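Local atomic coordinates of 6-carboxyhexanoate--CoA ligase (Aquifex aeolicus, PDB entry 5TV6), a protein that belongs to the BioW family of CoA ligases and has a mixed alpha/beta fold, with pimelic acid bound in this structure. Residues Ala10-Lys15 against Pro40-Phe45; Tyr187-Val192 against Tyr199-Pro204. All blocks are in the same frame, centred on the assembly; numbering follows the deposited sequence.

Interaction 1 of 2, residues Ala10-Lys15 against Pro40-Phe45; sequences AQKNGK and PKEFDF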
ATOM      1  N   ALA A  10     -10.274   3.610 -13.212  1.00 34.69           N
ATOM      2  CA  ALA A  10     -10.643   4.643 -14.172  1.00 30.00           C
ATOM      3  C   ALA A  10      -9.407   5.132 -14.914  1.00 33.32           C
ATOM      4  O   ALA A  10      -8.285   5.056 -14.412  1.00 35.36           O
ATOM      5  CB  ALA A  10     -11.340   5.814 -13.487  1.00 27.70           C
ATOM      6  N   GLN A  11      -9.622   5.637 -16.121  1.00 37.62           N
ATOM      7  CA  GLN A  11      -8.541   6.121 -16.967  1.00 36.24           C
ATOM      8  C   GLN A  11      -8.928   7.441 -17.605  1.00 34.79           C
ATOM      9  O   GLN A  11     -10.107   7.757 -17.761  1.00 34.58           O
ATOM     10  CB  GLN A  11      -8.210   5.165 -18.104  1.00 36.14           C
ATOM     11  CG  GLN A  11      -7.840   3.769 -17.746  1.00 40.85           C
ATOM     12  CD  GLN A  11      -7.720   2.947 -19.009  1.00 49.37           C
ATOM     13  OE1 GLN A  11      -8.277   3.319 -20.055  1.00 48.27           O
ATOM     14  NE2 GLN A  11      -6.968   1.854 -18.939  1.00 53.02           N
ATOM     15  N   LYS A  12      -7.912   8.189 -18.017  1.00 35.34           N
ATOM     16  CA  LYS A  12      -8.087   9.289 -18.948  1.00 38.67           C
ATOM     17  C   LYS A  12      -6.964   9.207 -19.975  1.00 41.89           C
ATOM     18  O   LYS A  12      -5.792   9.072 -19.607  1.00 41.44           O
ATOM     19  CB  LYS A  12      -8.102  10.644 -18.237  1.00 36.79           C
ATOM     20  CG  LYS A  12      -8.276  11.819 -19.173  1.00 43.51           C
ATOM     21  CD  LYS A  12      -9.552  12.586 -18.884  1.00 49.44           C
ATOM     22  CE  LYS A  12      -9.857  13.583 -19.992  1.00 56.61           C
ATOM     23  NZ  LYS A  12     -10.156  12.894 -21.300  1.00 56.18           N
ATOM     24  N   ASN A  13      -7.336   9.247 -21.255  1.00 42.23           N
ATOM     25  CA  ASN A  13      -6.399   9.116 -22.368  1.00 42.41           C
ATOM     26  C   ASN A  13      -5.482   7.912 -22.180  1.00 42.56           C
ATOM     27  O   ASN A  13      -4.258   8.013 -22.248  1.00 45.85           O
ATOM     28  CB  ASN A  13      -5.600  10.400 -22.552  1.00 41.52           C
ATOM     29  CG  ASN A  13      -6.479  11.547 -22.950  1.00 43.55           C
ATOM     30  OD1 ASN A  13      -7.428  11.364 -23.702  1.00 43.72           O
ATOM     31  ND2 ASN A  13      -6.198  12.729 -22.423  1.00 50.71           N
ATOM     32  N   GLY A  14      -6.096   6.758 -21.928  1.00 42.01           N
ATOM     33  CA  GLY A  14      -5.367   5.520 -21.760  1.00 41.54           C
ATOM     34  C   GLY A  14      -4.533   5.398 -20.502  1.00 46.54           C
ATOM     35  O   GLY A  14      -3.981   4.318 -20.260  1.00 50.67           O
ATOM     36  N   LYS A  15      -4.416   6.447 -19.687  1.00 42.62           N
ATOM     37  CA  LYS A  15      -3.584   6.386 -18.491  1.00 46.27           C
ATOM     38  C   LYS A  15      -4.439   6.276 -17.227  1.00 43.46           C
ATOM     39  O   LYS A  15      -5.444   6.980 -17.068  1.00 38.08           O
ATOM     40  CB  LYS A  15      -2.658   7.606 -18.395  1.00 48.96           C
ATOM     41  CG  LYS A  15      -1.809   7.872 -19.645  1.00 54.33           C
ATOM     42  CD  LYS A  15      -0.747   6.802 -19.890  1.00 58.92           C
ATOM     43  CE  LYS A  15      -0.597   6.530 -21.398  1.00 62.63           C
ATOM     44  NZ  LYS A  15       0.564   5.660 -21.786  1.00 58.18           N
ATOM     45  N   PRO A  40     -13.043   9.778  -9.081  1.00 36.66           N
ATOM     46  CA  PRO A  40     -12.111  10.497  -9.964  1.00 39.28           C
ATOM     47  C   PRO A  40     -12.640  11.869 -10.325  1.00 41.90           C
ATOM     48  O   PRO A  40     -13.847  12.078 -10.488  1.00 42.05           O
ATOM     49  CB  PRO A  40     -12.016   9.595 -11.208  1.00 34.78           C
ATOM     50  CG  PRO A  40     -12.833   8.374 -10.903  1.00 36.55           C
ATOM     51  CD  PRO A  40     -13.790   8.756  -9.823  1.00 35.64           C
ATOM     52  N   LYS A  41     -11.707  12.817 -10.448  1.00 46.20           N
ATOM     53  CA  LYS A  41     -12.075  14.159 -10.898  1.00 51.56           C
ATOM     54  C   LYS A  41     -12.654  14.122 -12.307  1.00 47.70           C
ATOM     55  O   LYS A  41     -13.675  14.758 -12.594  1.00 48.49           O
ATOM     56  CB  LYS A  41     -10.852  15.076 -10.845  1.00 56.14           C
ATOM     57  CG  LYS A  41     -10.029  14.961  -9.567  1.00 60.44           C
ATOM     58  CD  LYS A  41     -10.819  15.416  -8.312  1.00 69.47           C
ATOM     59  CE  LYS A  41     -10.997  14.266  -7.293  1.00 65.74           C
ATOM     60  NZ  LYS A  41     -11.191  14.721  -5.878  1.00 66.56           N
ATOM     61  N   GLU A  42     -12.015  13.361 -13.193  1.00 44.40           N
ATOM     62  CA  GLU A  42     -12.351  13.291 -14.605  1.00 42.69           C
ATOM     63  C   GLU A  42     -11.879  11.943 -15.119  1.00 42.00           C
ATOM     64  O   GLU A  42     -10.859  11.419 -14.662  1.00 45.01           O
ATOM     65  CB  GLU A  42     -11.664  14.406 -15.401  1.00 50.83           C
ATOM     66  CG  GLU A  42     -10.249  14.693 -14.898  1.00 59.43           C
ATOM     67  CD  GLU A  42      -9.437  15.596 -15.821  1.00 79.22           C
ATOM     68  OE1 GLU A  42      -8.901  15.097 -16.844  1.00 80.55           O
ATOM     69  OE2 GLU A  42      -9.328  16.806 -15.513  1.00 85.26           O
ATOM     70  N   PHE A  43     -12.606  11.388 -16.082  1.00 33.10           N
ATOM     71  CA  PHE A  43     -12.172  10.121 -16.651  1.00 33.75           C
ATOM     72  C   PHE A  43     -12.833   9.929 -18.007  1.00 32.98           C
ATOM     73  O   PHE A  43     -13.883  10.506 -18.298  1.00 29.82           O
ATOM     74  CB  PHE A  43     -12.491   8.944 -15.714  1.00 33.00           C
ATOM     75  CG  PHE A  43     -13.951   8.821 -15.378  1.00 31.95           C
ATOM     76  CD1 PHE A  43     -14.496   9.519 -14.303  1.00 34.46           C
ATOM     77  CD2 PHE A  43     -14.787   8.030 -16.144  1.00 28.76           C
ATOM     78  CE1 PHE A  43     -15.855   9.411 -13.991  1.00 31.84           C
ATOM     79  CE2 PHE A  43     -16.141   7.925 -15.838  1.00 30.96           C
ATOM     80  CZ  PHE A  43     -16.670   8.618 -14.764  1.00 30.78           C
ATOM     81  N   ASP A  44     -12.169   9.126 -18.840  1.00 36.87           N
ATOM     82  CA  ASP A  44     -12.645   8.662 -20.141  1.00 35.93           C
ATOM     83  C   ASP A  44     -13.435   7.386 -20.011  1.00 33.07           C
ATOM     84  O   ASP A  44     -14.368   7.139 -20.784  1.00 33.76           O
ATOM     85  CB  ASP A  44     -11.462   8.330 -21.072  1.00 31.18           C
ATOM     86  CG  ASP A  44     -10.855   9.531 -21.698  1.00 41.04           C
ATOM     87  OD1 ASP A  44      -9.742   9.411 -22.246  1.00 55.15           O
ATOM     88  OD2 ASP A  44     -11.499  10.597 -21.656  1.00 55.26           O
ATOM     89  N   PHE A  45     -13.014   6.545 -19.084  1.00 29.30           N
ATOM     90  CA  PHE A  45     -13.420   5.158 -19.042  1.00 33.96           C
ATOM     91  C   PHE A  45     -13.340   4.714 -17.596  1.00 33.74           C
ATOM     92  O   PHE A  45     -12.425   5.107 -16.871  1.00 33.13           O
ATOM     93  CB  PHE A  45     -12.527   4.277 -19.920  1.00 32.56           C
ATOM     94  CG  PHE A  45     -12.746   2.810 -19.714  1.00 35.28           C
ATOM     95  CD1 PHE A  45     -13.729   2.134 -20.432  1.00 39.54           C
ATOM     96  CD2 PHE A  45     -11.985   2.103 -18.786  1.00 38.56           C
ATOM     97  CE1 PHE A  45     -13.942   0.763 -20.237  1.00 37.95           C
ATOM     98  CE2 PHE A  45     -12.192   0.734 -18.581  1.00 39.20           C
ATOM     99  CZ  PHE A  45     -13.167   0.065 -19.310  1.00 37.59           C
TER
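A classic beta bulge joins the end of strand 3-12 to the start of strand 45-52, with Asp44 and Phe45 together facing Gln11. Gln11 N donates to Phe45 O at 2.9 Å. Gln11 O takes the N-H of Asp44, with 2.7 Å between Asp44 N and Gln11 O. A weak bond from Phe45 N reaches the same Gln11 O at 3.4 Å. The Asp44 side chain bridges two more residues. Its CG lies beside the backbone N and anti to the carbonyl carbon (chi1 -80°), with the carboxylate turned to Lys12 and Asn13. Lys12 NZ forms a salt bridge with Asp44 OD2 at 2.7 Å, on the syn side and 33° out of the carboxylate plane. Asn13 N donates to Asp44 OD1 at 2.6 Å, from above that plane. Each carboxylate oxygen thus has its own donor, which should hold the group's rotation and probably keeps it ionised. The Lys12 chain bends on its way there, and its CD passes Glu42 OE1 at 3.3 Å. Apolar contacts flank the bulge: Ala10 CB meets Pro40 CG at 3.9 Å and also touches Phe43 CB. Ala10 also touches Val17 of strand 15-25. The arrangement is an antiparallel strand pair opening with a classic bulge, set beside the type I' turn Lys12-Lys15 of a beta hairpin.

Interaction 2 of 2, residues Tyr187-Val192 against Tyr199-Pro204; sequences YVTGYV and YVRITP. With PML (pimelic acid), chain C.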
ATOM      1  N   TYR A 187       2.848  14.863  -2.988  1.00 53.76           N
ATOM      2  CA  TYR A 187       2.639  14.199  -1.702  1.00 49.34           C
ATOM      3  C   TYR A 187       3.920  13.454  -1.343  1.00 48.03           C
ATOM      4  O   TYR A 187       4.206  12.388  -1.897  1.00 47.00           O
ATOM      5  CB  TYR A 187       1.441  13.264  -1.764  1.00 46.90           C
ATOM      6  CG  TYR A 187       0.948  12.782  -0.420  1.00 45.81           C
ATOM      7  CD1 TYR A 187       1.552  11.701   0.217  1.00 42.60           C
ATOM      8  CD2 TYR A 187      -0.132  13.398   0.208  1.00 40.36           C
ATOM      9  CE1 TYR A 187       1.101  11.256   1.434  1.00 42.47           C
ATOM     10  CE2 TYR A 187      -0.589  12.961   1.426  1.00 37.64           C
ATOM     11  CZ  TYR A 187       0.029  11.890   2.037  1.00 43.09           C
ATOM     12  OH  TYR A 187      -0.418  11.443   3.261  1.00 42.21           O
ATOM     13  N   VAL A 188       4.680  13.999  -0.397  1.00 44.00           N
ATOM     14  CA  VAL A 188       6.033  13.534  -0.134  1.00 45.56           C
ATOM     15  C   VAL A 188       6.137  12.756   1.174  1.00 43.60           C
ATOM     16  O   VAL A 188       7.248  12.438   1.611  1.00 45.16           O
ATOM     17  CB  VAL A 188       7.022  14.710  -0.160  1.00 43.18           C
ATOM     18  CG1 VAL A 188       6.971  15.379  -1.515  1.00 47.35           C
ATOM     19  CG2 VAL A 188       6.657  15.705   0.899  1.00 40.26           C
ATOM     20  N   THR A 189       5.014  12.433   1.815  1.00 37.23           N
ATOM     21  CA  THR A 189       5.032  11.619   3.024  1.00 39.10           C
ATOM     22  C   THR A 189       4.906  10.159   2.618  1.00 36.99           C
ATOM     23  O   THR A 189       4.059   9.805   1.792  1.00 44.15           O
ATOM     24  CB  THR A 189       3.895  11.996   3.997  1.00 39.49           C
ATOM     25  OG1 THR A 189       4.014  13.360   4.418  1.00 39.36           O
ATOM     26  CG2 THR A 189       3.935  11.137   5.233  1.00 33.22           C
ATOM     27  N   GLY A 190       5.741   9.317   3.196  1.00 31.42           N
ATOM     28  CA  GLY A 190       5.645   7.904   2.922  1.00 32.38           C
ATOM     29  C   GLY A 190       5.738   7.146   4.214  1.00 33.95           C
ATOM     30  O   GLY A 190       5.412   7.696   5.270  1.00 37.05           O
ATOM     31  N   TYR A 191       6.183   5.898   4.174  1.00 34.12           N
ATOM     32  CA  TYR A 191       6.271   5.195   5.437  1.00 33.17           C
ATOM     33  C   TYR A 191       7.147   3.965   5.320  1.00 36.42           C
ATOM     34  O   TYR A 191       7.464   3.490   4.229  1.00 38.40           O
ATOM     35  CB  TYR A 191       4.892   4.802   5.961  1.00 31.37           C
ATOM     36  CG  TYR A 191       4.102   3.876   5.072  1.00 36.52           C
ATOM     37  CD1 TYR A 191       4.253   2.510   5.167  1.00 37.98           C
ATOM     38  CD2 TYR A 191       3.168   4.373   4.158  1.00 38.92           C
ATOM     39  CE1 TYR A 191       3.528   1.663   4.371  1.00 38.72           C
ATOM     40  CE2 TYR A 191       2.429   3.521   3.358  1.00 34.81           C
ATOM     41  CZ  TYR A 191       2.618   2.164   3.475  1.00 36.29           C
ATOM     42  OH  TYR A 191       1.903   1.281   2.707  1.00 35.66           O
ATOM     43  N   VAL A 192       7.530   3.476   6.484  1.00 34.33           N
ATOM     44  CA  VAL A 192       8.135   2.175   6.681  1.00 36.26           C
ATOM     45  C   VAL A 192       7.243   1.457   7.679  1.00 39.94           C
ATOM     46  O   VAL A 192       6.599   2.098   8.518  1.00 39.80           O
ATOM     47  CB  VAL A 192       9.591   2.332   7.169  1.00 37.35           C
ATOM     48  CG1 VAL A 192      10.029   1.147   7.946  1.00 44.42           C
ATOM     49  CG2 VAL A 192      10.513   2.560   5.975  1.00 33.34           C
ATOM     50  N   TYR A 199       3.595   1.413  12.139  1.00 40.60           N
ATOM     51  CA  TYR A 199       3.415   2.226  10.939  1.00 37.60           C
ATOM     52  C   TYR A 199       4.167   3.539  11.161  1.00 35.11           C
ATOM     53  O   TYR A 199       3.685   4.429  11.867  1.00 36.60           O
ATOM     54  CB  TYR A 199       1.923   2.437  10.670  1.00 34.58           C
ATOM     55  CG  TYR A 199       1.606   3.195   9.398  1.00 33.30           C
ATOM     56  CD1 TYR A 199       1.750   2.598   8.149  1.00 35.82           C
ATOM     57  CD2 TYR A 199       1.166   4.508   9.448  1.00 33.37           C
ATOM     58  CE1 TYR A 199       1.464   3.295   6.982  1.00 34.75           C
ATOM     59  CE2 TYR A 199       0.876   5.207   8.303  1.00 32.71           C
ATOM     60  CZ  TYR A 199       1.030   4.599   7.076  1.00 34.86           C
ATOM     61  OH  TYR A 199       0.747   5.314   5.952  1.00 36.50           O
ATOM     62  N   VAL A 200       5.350   3.662  10.558  1.00 33.78           N
ATOM     63  CA  VAL A 200       6.255   4.789  10.795  1.00 34.23           C
ATOM     64  C   VAL A 200       6.145   5.743   9.610  1.00 32.20           C
ATOM     65  O   VAL A 200       6.774   5.525   8.568  1.00 31.09           O
ATOM     66  CB  VAL A 200       7.703   4.323  10.999  1.00 34.07           C
ATOM     67  CG1 VAL A 200       8.601   5.504  11.304  1.00 31.99           C
ATOM     68  CG2 VAL A 200       7.789   3.300  12.113  1.00 36.06           C
ATOM     69  N   ARG A 201       5.361   6.814   9.764  1.00 29.57           N
ATOM     70  CA  ARG A 201       5.236   7.808   8.702  1.00 32.49           C
ATOM     71  C   ARG A 201       6.478   8.693   8.704  1.00 33.25           C
ATOM     72  O   ARG A 201       6.939   9.124   9.765  1.00 34.19           O
ATOM     73  CB  ARG A 201       3.965   8.649   8.870  1.00 27.02           C
ATOM     74  CG  ARG A 201       2.717   7.821   9.149  1.00 31.41           C
ATOM     75  CD  ARG A 201       1.460   8.652   9.535  1.00 31.16           C
ATOM     76  NE  ARG A 201       1.047   9.589   8.489  1.00 33.03           N
ATOM     77  CZ  ARG A 201       1.119  10.922   8.582  1.00 36.41           C
ATOM     78  NH1 ARG A 201       1.572  11.512   9.695  1.00 32.89           N
ATOM     79  NH2 ARG A 201       0.722  11.676   7.559  1.00 34.31           N
ATOM     80  N   ILE A 202       7.033   8.934   7.515  1.00 35.12           N
ATOM     81  CA  ILE A 202       8.263   9.696   7.323  1.00 34.84           C
ATOM     82  C   ILE A 202       8.004  10.741   6.247  1.00 35.61           C
ATOM     83  O   ILE A 202       7.454  10.412   5.193  1.00 36.59           O
ATOM     84  CB  ILE A 202       9.426   8.777   6.906  1.00 32.79           C
ATOM     85  CG1 ILE A 202       9.580   7.641   7.911  1.00 30.90           C
ATOM     86  CG2 ILE A 202      10.712   9.576   6.695  1.00 28.40           C
ATOM     87  CD1 ILE A 202      10.536   6.598   7.456  1.00 34.14           C
ATOM     88  N   THR A 203       8.387  11.994   6.509  1.00 36.54           N
ATOM     89  CA  THR A 203       8.188  13.055   5.515  1.00 38.07           C
ATOM     90  C   THR A 203       9.551  13.615   5.183  1.00 45.70           C
ATOM     91  O   THR A 203      10.450  13.540   6.030  1.00 43.82           O
ATOM     92  CB  THR A 203       7.207  14.145   5.981  1.00 38.19           C
ATOM     93  OG1 THR A 203       6.018  13.506   6.449  1.00 42.69           O
ATOM     94  CG2 THR A 203       6.803  15.051   4.821  1.00 37.11           C
ATOM     95  N   PRO A 204       9.622  14.341   4.045  1.00 52.39           N
ATOM     96  CA  PRO A 204      10.182  14.253   2.684  1.00 45.14           C
ATOM     97  C   PRO A 204      10.903  12.945   2.374  1.00 46.26           C
ATOM     98  O   PRO A 204      12.106  12.882   2.536  1.00 45.92           O
ATOM     99  CB  PRO A 204      11.149  15.436   2.625  1.00 40.25           C
ATOM    100  CG  PRO A 204      11.532  15.639   4.029  1.00 41.01           C
ATOM    101  CD  PRO A 204      10.184  15.544   4.684  1.00 51.95           C
TER
HETATM  102  C1  PML C 500       0.412   6.343  -1.634  1.00 54.97           C
HETATM  103  O11 PML C 500       0.900   5.487  -2.426  1.00 55.89           O
HETATM  104  O12 PML C 500      -0.244   7.340  -2.071  1.00 53.93           O
HETATM  105  C2  PML C 500       0.637   6.169  -0.134  1.00 46.81           C
HETATM  106  C3  PML C 500       1.174   7.467   0.456  1.00 47.00           C
HETATM  107  C4  PML C 500       1.846   7.259   1.799  1.00 44.25           C
HETATM  108  C5  PML C 500       0.853   7.418   2.939  1.00 40.19           C
HETATM  109  C6  PML C 500       1.565   8.112   4.090  1.00 41.12           C
HETATM  110  C7  PML C 500       0.580   8.661   5.119  1.00 37.38           C
HETATM  111  O71 PML C 500       0.169   7.889   6.019  1.00 33.35           O
HETATM  112  O72 PML C 500       0.197   9.863   5.067  1.00 33.34           O
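The Tyr191 ring takes Tyr199 CE1 over the centre of one face, 3.2 Å above its plane, and has PML C4 at its edge. The two tyrosine planes are 44° apart, so the pair is oblique. Tyr191 CG sits between its backbone N and carbonyl carbon (chi1 61°), which places the ring beside Tyr199. The Arg201 guanidinium has Thr189 CG2 over one face. Its edge meets the C7 carboxylate of pimelic acid: Arg201 NE donates to PML O71 and Arg201 NH2 to PML O72, each at 3.1 Å and nearly straight. Tyr199 OH donates to PML O71 at 2.6 Å, with the oxygen in the plane of the ring. Tyr187 OH, also hydrogen-bonded to Thr157, reaches PML O72 at a doubtful, very short modelled length. Arg201 NH1 is held by Thr67, outside the hairpin. Gly190 and Ile202 exchange two antiparallel backbone bonds, Gly190 N to Ile202 O being 2.8 Å, as do Val192 and Val200. Next to the Gly190-Ile202 pair, Thr189 OG1 and Thr203 OG1 share a hydrogen bond of 2.9 Å. On the face of Val192, its CG2 packs near Ile202 CD1. O71 is thus gripped by Tyr199 OH and Arg201 NE; O72 takes Arg201 NH2 and, in the model, Tyr187 OH. The bidentate arginine fixes the turn of the carboxylate, and its charge would be expected to stabilise the anionic form.

How the interactions relate
Interaction 1 lies at the surface and interaction 2 is partly buried. Their centres are 27 Å apart and their nearest atoms about 13 Å apart, so they do not touch. They also hold different elements. Residues 10-15 and 40-45 join two strands of the three-stranded antiparallel sheet. Residues 187-192 and 199-204 form a hairpin within the mixed sheet. Both use antiparallel backbone bonds, but a bulge breaks the regular pattern in interaction 1. The charges differ in use. The lysine of interaction 1 pairs with a protein carboxylate, whereas the arginine of interaction 2 meets a ligand carboxylate, assisted by tyrosines.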